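Exodeoxyribonuclease III (Methanosarcina mazei, PDB 5J8N) probably cleaves the DNA backbone at abasic sites and trims duplex DNA from its 3' ends, as a magnesium-dependent member of the AP endonuclease/exonuclease III family. Local coordinates at residues 145-150 / 222-227; 33-38 / 105-110; 89-94 / 122-127; 112-117 / 151-156. The protein carries 3 engineered substitutions. All blocks are in the same frame, centred on the assembly; numbering follows the deposited sequence. Where two conformers were deposited one is given.

Contact 1 of 4, residues 145-150 / 222-227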
# COMPACT_ATOMS: atom_id res chain seq x y z
N LYS A 145 -15.85 -5.15 6.30
CA LYS A 145 -14.60 -4.97 7.09
C LYS A 145 -13.54 -4.66 6.09
O LYS A 145 -13.27 -5.51 5.23
CB LYS A 145 -14.29 -6.24 7.91
CG LYS A 145 -15.28 -6.43 9.11
CD LYS A 145 -15.95 -7.81 9.06
CE LYS A 145 -15.05 -8.87 9.70
NZ LYS A 145 -15.37 -10.32 9.35
N LEU A 146 -12.91 -3.49 6.17
CA LEU A 146 -11.97 -3.03 5.17
C LEU A 146 -10.56 -3.04 5.65
O LEU A 146 -10.25 -2.47 6.70
CB LEU A 146 -12.31 -1.59 4.76
CG LEU A 146 -13.62 -1.54 3.98
CD1 LEU A 146 -14.27 -0.17 4.08
CD2 LEU A 146 -13.38 -1.91 2.53
N VAL A 147 -9.66 -3.61 4.84
CA VAL A 147 -8.23 -3.53 5.05
C VAL A 147 -7.72 -2.81 3.81
O VAL A 147 -8.01 -3.24 2.68
CB VAL A 147 -7.59 -4.93 5.15
CG1 VAL A 147 -6.08 -4.82 5.29
CG2 VAL A 147 -8.16 -5.64 6.31
N ILE A 148 -6.98 -1.72 4.00
CA ILE A 148 -6.45 -0.94 2.89
C ILE A 148 -4.97 -0.85 3.04
O ILE A 148 -4.45 -0.27 4.01
CB ILE A 148 -7.05 0.49 2.87
CG1 ILE A 148 -8.58 0.39 2.80
CG2 ILE A 148 -6.49 1.28 1.69
CD1 ILE A 148 -9.28 1.00 4.03
N CYS A 149 -4.24 -1.41 2.09
CA CYS A 149 -2.77 -1.32 2.23
C CYS A 149 -2.21 -0.64 1.00
O CYS A 149 -2.72 -0.76 -0.14
CB CYS A 149 -2.13 -2.69 2.39
SG CYS A 149 -2.41 -3.89 1.06
N GLY A 150 -1.05 -0.02 1.22
CA GLY A 150 -0.29 0.44 0.07
C GLY A 150 0.47 1.70 0.39
O GLY A 150 0.72 2.07 1.55
N ASP A 222 4.05 4.20 3.65
CA ASP A 222 3.32 2.95 3.42
C ASP A 222 2.59 2.59 4.67
O ASP A 222 3.16 2.65 5.78
CB ASP A 222 4.30 1.84 3.01
CG ASP A 222 5.05 2.23 1.79
OD1 ASP A 222 4.50 2.06 0.67
OD2 ASP A 222 6.17 2.78 1.93
N TYR A 223 1.33 2.16 4.53
CA TYR A 223 0.42 1.98 5.66
C TYR A 223 -0.47 0.77 5.44
O TYR A 223 -0.69 0.35 4.29
CB TYR A 223 -0.50 3.20 5.80
CG TYR A 223 0.15 4.55 5.99
CD1 TYR A 223 0.74 5.23 4.91
CD2 TYR A 223 0.07 5.21 7.22
CE1 TYR A 223 1.30 6.49 5.07
CE2 TYR A 223 0.64 6.49 7.41
CZ TYR A 223 1.22 7.11 6.29
OH TYR A 223 1.71 8.39 6.47
N VAL A 224 -1.01 0.26 6.53
CA VAL A 224 -2.20 -0.59 6.39
C VAL A 224 -3.24 0.03 7.29
O VAL A 224 -3.05 0.19 8.51
CB VAL A 224 -1.97 -2.08 6.74
CG1 VAL A 224 -3.22 -2.87 6.39
CG2 VAL A 224 -0.75 -2.65 6.00
N PHE A 225 -4.37 0.41 6.72
CA PHE A 225 -5.51 0.95 7.44
C PHE A 225 -6.57 -0.10 7.61
O PHE A 225 -6.71 -0.99 6.75
CB PHE A 225 -6.12 2.14 6.71
CG PHE A 225 -5.13 3.20 6.35
CD1 PHE A 225 -4.71 4.13 7.31
CD2 PHE A 225 -4.61 3.25 5.09
CE1 PHE A 225 -3.78 5.14 6.97
CE2 PHE A 225 -3.69 4.25 4.73
CZ PHE A 225 -3.26 5.18 5.70
N VAL A 226 -7.29 -0.03 8.70
CA VAL A 226 -8.49 -0.91 8.86
C VAL A 226 -9.66 -0.06 9.25
O VAL A 226 -9.55 0.94 9.96
CB VAL A 226 -8.27 -2.04 9.88
CG1 VAL A 226 -7.11 -2.97 9.40
CG2 VAL A 226 -8.02 -1.51 11.32
N SER A 227 -10.84 -0.45 8.79
CA SER A 227 -12.06 0.14 9.34
C SER A 227 -12.16 -0.21 10.83
O SER A 227 -11.65 -1.24 11.29
CB SER A 227 -13.29 -0.36 8.59
OG SER A 227 -13.24 -1.79 8.45

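Contact 2 of 4, residues 33-38 / 105-110. With MG (magnesium ion), chain B.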
# COMPACT_ATOMS: atom_id res chain seq x y z
N ILE A 33 -0.95 -13.15 2.57
CA ILE A 33 -1.22 -12.21 1.51
C ILE A 33 -0.03 -11.35 1.31
O ILE A 33 0.56 -10.87 2.29
CB ILE A 33 -2.46 -11.34 1.85
CG1 ILE A 33 -3.69 -12.22 2.12
CG2 ILE A 33 -2.71 -10.31 0.72
CD1 ILE A 33 -4.92 -11.39 2.62
N VAL A 34 0.39 -11.21 0.05
CA VAL A 34 1.53 -10.33 -0.31
C VAL A 34 1.00 -9.35 -1.36
O VAL A 34 0.57 -9.78 -2.45
CB VAL A 34 2.68 -11.15 -0.91
CG1 VAL A 34 3.85 -10.23 -1.36
CG2 VAL A 34 3.20 -12.21 0.09
N CYS A 35 1.01 -8.09 -1.00
CA CYS A 35 0.57 -7.02 -1.91
C CYS A 35 1.80 -6.27 -2.40
O CYS A 35 2.64 -5.87 -1.57
CB CYS A 35 -0.39 -6.03 -1.23
SG CYS A 35 -1.98 -6.78 -0.84
N VAL A 36 1.88 -6.00 -3.70
CA VAL A 36 2.97 -5.20 -4.27
C VAL A 36 2.37 -4.00 -4.97
O VAL A 36 1.28 -4.06 -5.60
CB VAL A 36 3.87 -6.02 -5.21
CG1 VAL A 36 4.66 -7.08 -4.40
CG2 VAL A 36 3.12 -6.64 -6.38
N GLN A 37 3.07 -2.88 -4.86
CA GLN A 37 2.73 -1.65 -5.60
C GLN A 37 3.88 -1.22 -6.48
O GLN A 37 5.07 -1.46 -6.22
CB GLN A 37 2.33 -0.50 -4.68
CG GLN A 37 1.19 -0.89 -3.75
CD GLN A 37 1.70 -1.49 -2.46
OE1 GLN A 37 2.77 -1.10 -1.97
NE2 GLN A 37 0.96 -2.42 -1.88
N GLU A 38 3.49 -0.52 -7.53
CA GLU A 38 4.41 0.01 -8.54
C GLU A 38 5.20 -1.13 -9.19
O GLU A 38 6.42 -1.19 -9.19
CB GLU A 38 5.34 1.11 -8.03
CG GLU A 38 5.88 1.90 -9.24
CD GLU A 38 6.80 2.99 -8.91
OE1 GLU A 38 7.40 2.99 -7.82
OE2 GLU A 38 7.03 3.83 -9.80
N PHE A 105 -12.95 -10.24 5.16
CA PHE A 105 -12.73 -8.82 4.97
C PHE A 105 -12.53 -8.53 3.51
O PHE A 105 -12.21 -9.45 2.73
CB PHE A 105 -11.50 -8.29 5.76
CG PHE A 105 -10.18 -8.99 5.41
CD1 PHE A 105 -9.86 -10.17 6.06
CD2 PHE A 105 -9.33 -8.49 4.45
CE1 PHE A 105 -8.67 -10.84 5.76
CE2 PHE A 105 -8.11 -9.14 4.17
CZ PHE A 105 -7.79 -10.31 4.81
N VAL A 106 -12.67 -7.26 3.16
CA VAL A 106 -12.35 -6.73 1.85
C VAL A 106 -10.94 -6.12 1.87
O VAL A 106 -10.67 -5.31 2.76
CB VAL A 106 -13.34 -5.64 1.45
CG1 VAL A 106 -12.95 -4.96 0.13
CG2 VAL A 106 -14.79 -6.23 1.35
N LEU A 107 -10.09 -6.49 0.90
CA LEU A 107 -8.75 -5.93 0.81
C LEU A 107 -8.62 -5.00 -0.38
O LEU A 107 -8.91 -5.40 -1.52
CB LEU A 107 -7.74 -7.04 0.67
CG LEU A 107 -6.29 -6.62 0.48
CD1 LEU A 107 -5.72 -5.84 1.70
CD2 LEU A 107 -5.40 -7.87 0.25
N LEU A 108 -8.21 -3.77 -0.11
CA LEU A 108 -7.92 -2.80 -1.19
C LEU A 108 -6.42 -2.56 -1.20
O LEU A 108 -5.87 -2.09 -0.20
CB LEU A 108 -8.67 -1.47 -0.96
CG LEU A 108 -10.20 -1.62 -0.72
CD1 LEU A 108 -10.80 -0.22 -0.54
CD2 LEU A 108 -10.90 -2.42 -1.84
N ASN A 109 -5.78 -2.86 -2.32
CA ASN A 109 -4.36 -2.70 -2.51
C ASN A 109 -4.14 -1.50 -3.44
O ASN A 109 -4.62 -1.53 -4.57
CB ASN A 109 -3.81 -3.99 -3.11
CG ASN A 109 -2.33 -3.90 -3.46
OD1 ASN A 109 -1.66 -2.99 -2.99
ND2 ASN A 109 -1.80 -4.89 -4.21
N ILE A 110 -3.48 -0.46 -2.95
CA ILE A 110 -3.46 0.82 -3.68
C ILE A 110 -2.09 1.46 -3.78
O ILE A 110 -1.36 1.52 -2.77
CB ILE A 110 -4.43 1.84 -2.99
CG1 ILE A 110 -5.82 1.18 -2.77
CG2 ILE A 110 -4.56 3.13 -3.83
CD1 ILE A 110 -6.80 2.09 -2.04
MG MG B . 8.79 4.28 -7.04
O HOH W 1 8.77 5.42 -8.76
O HOH W 2 10.05 5.60 -6.18
O HOH W 3 8.96 3.14 -5.29
O HOH W 4 7.07 5.30 -6.25

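Contact 3 of 4, residues 89-94 / 122-127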
# COMPACT_ATOMS: atom_id res chain seq x y z
N GLU A 89 -13.02 5.86 -14.76
CA GLU A 89 -12.02 5.58 -15.83
C GLU A 89 -10.74 6.38 -15.63
O GLU A 89 -9.63 5.83 -15.81
CB GLU A 89 -12.61 5.85 -17.22
CG GLU A 89 -11.71 5.40 -18.39
CD GLU A 89 -10.63 6.44 -18.78
OE1 GLU A 89 -10.87 7.66 -18.65
OE2 GLU A 89 -9.53 6.02 -19.23
N VAL A 90 -10.83 7.65 -15.27
CA VAL A 90 -9.63 8.48 -15.23
C VAL A 90 -8.69 7.99 -14.12
O VAL A 90 -7.46 8.22 -14.22
CB VAL A 90 -10.00 9.98 -15.06
CG1 VAL A 90 -10.57 10.25 -13.66
CG2 VAL A 90 -8.82 10.87 -15.36
N PHE A 91 -9.18 7.25 -13.13
CA PHE A 91 -8.31 6.64 -12.14
C PHE A 91 -8.00 5.19 -12.49
O PHE A 91 -6.82 4.72 -12.33
CB PHE A 91 -8.95 6.72 -10.72
CG PHE A 91 -9.26 8.13 -10.30
CD1 PHE A 91 -8.27 9.12 -10.39
CD2 PHE A 91 -10.53 8.51 -9.88
CE1 PHE A 91 -8.54 10.43 -10.05
CE2 PHE A 91 -10.80 9.85 -9.57
CZ PHE A 91 -9.80 10.82 -9.66
N ASP A 92 -8.97 4.45 -13.00
CA ASP A 92 -8.76 3.02 -13.27
C ASP A 92 -7.67 2.86 -14.34
O ASP A 92 -6.88 1.88 -14.25
CB ASP A 92 -10.07 2.32 -13.71
CG ASP A 92 -11.14 2.30 -12.62
OD1 ASP A 92 -10.90 2.74 -11.53
OD2 ASP A 92 -12.25 1.88 -12.96
N ARG A 93 -7.55 3.80 -15.26
CA ARG A 93 -6.63 3.63 -16.38
C ARG A 93 -5.16 3.72 -15.93
O ARG A 93 -4.25 3.46 -16.72
CB ARG A 93 -6.92 4.66 -17.48
CG ARG A 93 -6.26 6.05 -17.30
CD ARG A 93 -6.30 6.94 -18.60
NE ARG A 93 -7.59 7.60 -18.81
CZ ARG A 93 -7.77 8.92 -18.96
NH1 ARG A 93 -6.75 9.76 -18.92
NH2 ARG A 93 -8.99 9.39 -19.15
N GLU A 94 -4.92 4.12 -14.68
CA GLU A 94 -3.55 4.18 -14.17
C GLU A 94 -3.16 2.95 -13.38
O GLU A 94 -2.02 2.86 -12.91
CB GLU A 94 -3.35 5.45 -13.36
CG GLU A 94 -3.41 6.69 -14.25
CD GLU A 94 -2.73 7.92 -13.64
OE1 GLU A 94 -2.14 7.88 -12.54
OE2 GLU A 94 -2.88 9.01 -14.29
N LEU A 122 -0.44 16.91 -8.55
CA LEU A 122 -0.89 17.10 -7.16
C LEU A 122 -2.44 17.13 -7.15
O LEU A 122 -3.07 16.48 -6.30
CB LEU A 122 -0.32 18.39 -6.56
CG LEU A 122 -0.86 18.73 -5.16
CD1 LEU A 122 -0.59 17.59 -4.16
CD2 LEU A 122 -0.26 20.05 -4.66
N GLY A 123 -3.04 17.78 -8.13
CA GLY A 123 -4.50 17.86 -8.25
C GLY A 123 -5.06 16.47 -8.43
O GLY A 123 -6.07 16.11 -7.81
N TYR A 124 -4.40 15.67 -9.26
CA TYR A 124 -4.86 14.33 -9.54
C TYR A 124 -4.78 13.48 -8.29
O TYR A 124 -5.69 12.70 -7.99
CB TYR A 124 -4.00 13.71 -10.67
CG TYR A 124 -4.41 12.31 -11.11
CD1 TYR A 124 -5.32 12.14 -12.16
CD2 TYR A 124 -3.88 11.18 -10.53
CE1 TYR A 124 -5.69 10.86 -12.56
CE2 TYR A 124 -4.23 9.91 -10.93
CZ TYR A 124 -5.14 9.76 -11.95
OH TYR A 124 -5.47 8.49 -12.32
N LYS A 125 -3.66 13.57 -7.57
CA LYS A 125 -3.51 12.88 -6.29
C LYS A 125 -4.66 13.22 -5.32
O LYS A 125 -5.25 12.30 -4.73
CB LYS A 125 -2.15 13.25 -5.66
CG LYS A 125 -1.90 12.60 -4.32
CD LYS A 125 -0.55 13.06 -3.77
CE LYS A 125 -0.26 12.32 -2.45
NZ LYS A 125 1.01 12.83 -1.84
N MET A 126 -4.96 14.50 -5.17
CA MET A 126 -6.04 14.88 -4.25
C MET A 126 -7.40 14.38 -4.75
O MET A 126 -8.24 13.95 -3.93
CB MET A 126 -6.03 16.38 -4.05
CG MET A 126 -4.76 16.94 -3.42
SD MET A 126 -4.31 16.21 -1.82
CE MET A 126 -5.69 16.74 -0.82
N ALA A 127 -7.62 14.41 -6.06
CA ALA A 127 -8.87 13.90 -6.61
C ALA A 127 -8.97 12.37 -6.39
O ALA A 127 -10.04 11.81 -6.10
CB ALA A 127 -8.96 14.24 -8.08

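Contact 4 of 4, residues 112-117 / 151-156. Engineered in segment 112-117: Met117 (natural residue Ala).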
# COMPACT_ATOMS: atom_id res chain seq x y z
N PHE A 112 -1.16 4.94 -4.34
CA PHE A 112 -1.74 6.30 -4.46
C PHE A 112 -0.77 7.19 -5.26
O PHE A 112 0.45 6.96 -5.24
CB PHE A 112 -1.96 6.91 -3.10
CG PHE A 112 -3.09 6.29 -2.31
CD1 PHE A 112 -2.92 5.22 -1.46
CD2 PHE A 112 -4.36 6.86 -2.42
CE1 PHE A 112 -4.01 4.68 -0.74
CE2 PHE A 112 -5.43 6.37 -1.70
CZ PHE A 112 -5.24 5.27 -0.82
N PRO A 113 -1.28 8.15 -6.03
CA PRO A 113 -0.41 8.97 -6.88
C PRO A 113 0.63 9.79 -6.12
O PRO A 113 0.40 10.25 -5.01
CB PRO A 113 -1.40 9.90 -7.60
CG PRO A 113 -2.76 9.14 -7.48
CD PRO A 113 -2.71 8.49 -6.12
N ASN A 114 1.77 9.94 -6.78
CA ASN A 114 2.72 10.89 -6.30
C ASN A 114 2.47 12.24 -6.94
O ASN A 114 2.23 12.35 -8.14
CB ASN A 114 4.12 10.42 -6.57
CG ASN A 114 5.13 11.30 -5.94
OD1 ASN A 114 5.48 12.34 -6.52
ND2 ASN A 114 5.57 10.95 -4.71
N GLY A 115 2.45 13.27 -6.11
CA GLY A 115 2.09 14.61 -6.53
C GLY A 115 3.25 15.56 -6.81
O GLY A 115 3.04 16.74 -7.05
N LYS A 116 4.47 15.05 -6.78
CA LYS A 116 5.61 15.96 -6.90
C LYS A 116 5.87 16.55 -8.27
O LYS A 116 6.47 17.63 -8.36
CB LYS A 116 6.91 15.24 -6.46
CG LYS A 116 6.93 15.06 -4.97
CD LYS A 116 8.22 14.47 -4.42
CE LYS A 116 8.48 13.04 -4.93
NZ LYS A 116 9.78 12.47 -4.42
N MET A 117 5.48 15.87 -9.35
CA MET A 117 5.91 16.28 -10.71
C MET A 117 5.36 17.61 -11.14
O MET A 117 6.01 18.36 -11.89
CB MET A 117 5.44 15.31 -11.80
CG MET A 117 5.47 13.90 -11.45
SD MET A 117 4.12 13.47 -10.36
CE MET A 117 4.93 11.99 -9.81
N ASP A 151 0.90 2.33 -0.70
CA ASP A 151 1.78 3.49 -0.67
C ASP A 151 0.91 4.70 -0.81
O ASP A 151 0.39 4.97 -1.91
CB ASP A 151 2.78 3.33 -1.80
CG ASP A 151 3.68 4.50 -1.98
OD1 ASP A 151 3.65 5.46 -1.19
OD2 ASP A 151 4.47 4.46 -2.97
N VAL A 152 0.73 5.40 0.30
CA VAL A 152 -0.13 6.59 0.33
C VAL A 152 0.63 7.78 -0.26
O VAL A 152 0.02 8.80 -0.61
CB VAL A 152 -0.55 6.81 1.80
CG1 VAL A 152 -1.35 8.10 1.99
CG2 VAL A 152 -1.37 5.59 2.26
N ASN A 153 1.97 7.71 -0.32
CA ASN A 153 2.78 8.82 -0.84
C ASN A 153 2.62 10.11 -0.04
O ASN A 153 2.93 11.19 -0.54
CB ASN A 153 2.53 9.07 -2.35
CG ASN A 153 3.54 8.36 -3.22
OD1 ASN A 153 4.74 8.50 -3.00
ND2 ASN A 153 3.07 7.53 -4.16
N THR A 154 2.26 9.95 1.25
CA THR A 154 2.20 11.06 2.20
C THR A 154 2.61 10.58 3.57
O THR A 154 2.22 9.44 3.94
CB THR A 154 0.73 11.65 2.28
OG1 THR A 154 0.36 12.14 0.98
CG2 THR A 154 0.64 12.81 3.26
N ALA A 155 3.41 11.38 4.28
CA ALA A 155 3.72 11.16 5.69
C ALA A 155 2.70 11.94 6.49
O ALA A 155 2.60 13.16 6.35
CB ALA A 155 5.19 11.64 5.99
N HIS A 156 1.96 11.24 7.36
CA HIS A 156 0.79 11.85 7.97
C HIS A 156 1.16 12.99 8.91
O HIS A 156 0.61 14.12 8.80
CB HIS A 156 0.00 10.77 8.71
CG HIS A 156 -1.29 11.23 9.26
ND1 HIS A 156 -2.02 10.47 10.15
CD2 HIS A 156 -1.99 12.38 9.07
CE1 HIS A 156 -3.12 11.14 10.49
NE2 HIS A 156 -3.12 12.30 9.84
O HOH W 5 3.27 12.91 -3.40

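Contact 1 of 4, residues 145-150 / 222-227
Main-chain hydrogen bonds join Ile148 and Phe225 in both directions, and the same reciprocal pattern recurs two residues on, between Gly150 and Tyr223. In the first pair Ile148 N to Phe225 O spans 2.9 Å. At the other end the pattern is changed by a side chain. Ser227 N still donates to Leu146 O, but Leu146 N gives its hydrogen to the hydroxyl Ser227 OG, 2.9 Å away at 174°. Ser227 chi1 of 48° sets OG between its own backbone N and carbonyl carbon and brings it to that N-H; Asn229 OD1 is a second partner of the same hydroxyl.

Most of the apolar contacts fall on the face that carries Val147, Cys149, Val224 and Val226. Val147 CG1 meets Val224 CG1 diagonally at 3.6 Å, and Val224 CG2 lies 3.9 Å from Cys149 CB. On the other face the Ile148 and Phe225 side chains rise from a hydrogen-bonded pair, with Ile148 CB 4.3 Å from Phe225 CB.

A side chain at Gly150 would run into the carbonyl oxygen of Cys149, so this backbone shape suits a glycine. Segment axes 4.5 Å apart, their directions 170° from parallel, define an antiparallel pair within one central sheet of the DNase I-like fold. The strand 218-227 carries Asp222, predicted to be important for catalysis, whose OD2 is hydrogen-bonded to His248 ND1 and Ser204 OG.

Contact 2 of 4, residues 33-38 / 105-110
Asn109 and Gln37 meet through their side-chain amides, and Asn109 supplies the polar link between strands 33-37 and 106-110. At the start of the side chain, Asn109 CB lies 4.0 Å from Cys35 SG. With CG anti to the backbone N (chi1 176°), the amide extends over Cys35, and Asn109 CG comes within 3.6 Å of Cys35 CB. The oxygen branch, Asn109 OD1, accepts an almost straight bond from Gln37 NE2 at 2.9 Å. A bend in the middle of the Gln37 chain turns its amide toward that oxygen. OD1 lies nearly in the Gln37 amide plane, although the two amides stand 87° apart. The nitrogen branch, Asn109 ND2, makes a weak hydrogen bond to Val36 O (3.5 Å). It also makes an ordinary one to Thr73 OG1. Shortened to an alanine, this position is likely to lose the acceptor of Gln37 NE2 and the donor to Thr73 OG1, and to open a gap over Cys35.

Toward the other end the contact is wholly apolar. Ile33 CG2 and Leu107 CD2 approach tip to tip at 3.7 Å, Leu107 CD2 also touches Cys35 SG, and Ile33 CD1 rests at the edge of the Phe105 ring, 3.8 Å from Phe105 CZ.

Just beyond Gln37, Glu38 OE1 binds the magnesium ion, whose shell is completed by Asn12 and four waters. The segment axes are 7.3 Å apart and 30° from parallel: the strands belong to two sheets packed face to face. Helix 22-27 covers Val34 on the far side of its sheet, while strand 146-149 is the neighbour of 106-111 within the other.

Contact 3 of 4, residues 89-94 / 122-127
Tyr124 reaches from helix 119-141 to the short helix 89-92, where Tyr124 OH donates to Val90 O at 2.8 Å. The torsion that allows this is chi1 of -178°, which carries the phenol away from its own helix. The carbonyl oxygen lies in the plane of the phenol ring, at its edge, whereas the hydroxyl is somewhat tilted from the carbonyl plane. Phe91 meets the Tyr124 ring as an offset edge-to-face pair, centroids 5.2 Å apart and planes at 64°: Phe91 CE1 stands over the tyrosine face near its rim. The Glu94 carboxylate lies almost parallel to the phenol, 16° between their planes, with Glu94 OE2 3.3 Å from Tyr124 CZ. It forms no hydrogen bond to the hydroxyl, being turned to Arg121 and Arg96 in salt bridges. A leucine in place of Tyr124 would probably leave Val90 O without this donor and Phe91 without the ring face its edge addresses.

Three residues on, about one helical turn later, Ala127 adds a smaller surface. Ala127 CB is 3.9 Å from Phe91 CZ, and Ala127 O approaches Phe91 CZ at 3.7 Å.

Helix 89-92 follows strand 81-84, so this contact lays the start of helix 119-141 against the connection to strand 97-101. Phe128 continues the aromatic group by meeting Phe91 edge-to-face, while Leu122 and Met126 of the long helix touch helix 175-186.

Contact 4 of 4, residues 112-117 / 151-156
The catalytic centre predicted for this family includes Asp151, a proposed proton donor/acceptor and metal ligand, and Asn153, a proposed transition-state stabiliser; here their loop is joined to the one following strand 106-111. Phe112 N donates to Asp151 O at 2.9 Å, and the same carbonyl oxygen lies in plane at the edge of the Phe112 ring. Beside it, Phe112 and Val152 run in the same direction, with Phe112 CD1 4.0 Å from Val152 CG2.

Asn153 uses both ends of its amide. Asn153 ND2 donates to Phe112 O at 2.9 Å, the acceptor lying only 5° out of the Asn153 amide plane. Asn153 OD1 receives Asn114 ND2 at 3.1 Å, but from above the carbonyl plane, not on a lone pair. The amides of Asn114 and Asn153 are almost perpendicular, 84° apart. With CG anti to the backbone N (chi1 -173°), the Asn114 amide has ND2 at Asn153 and OD1 at Lys116 N. Asn114 OD1 accepts from Lys116 N at 2.9 Å to form an Asx turn. A water accepts from Gly115 N and donates weakly to Asn153 O.

Gripped at ND2 and OD1, the Asn153 amide is probably limited in how far it can rotate. One of its N-H groups is used on Phe112 O, the firmer of the two bonds; in the conformer described, Asn114 may help orient the amide from the second shell, consistent with a preorganised site.

In the fold
Contacts 1 and 2 share a sheet, since strands 146-149 and 106-111 are neighbours: Val147 O lies 2.9 Å from Leu108 N, a probable hydrogen bond. Cys149 SG and Cys35 SG, 3.5 Å apart, pack across to the second sheet. Contact 4 continues from the ends of strands 106-111 and 146-149 into the predicted catalytic loops. Tyr223 OH of contact 1 reaches Thr154 O at 2.8 Å, and the Asp222 and Asp151 side chains approach within about 3 Å. The magnesium ion held by Glu38 of contact 2 is about 6 Å from the Asp151 side chain. Contact 3 is peripheral, yet Lys125 NZ sits 2.8 Å from Asn153 O, tying helix 119-141 to contact 4.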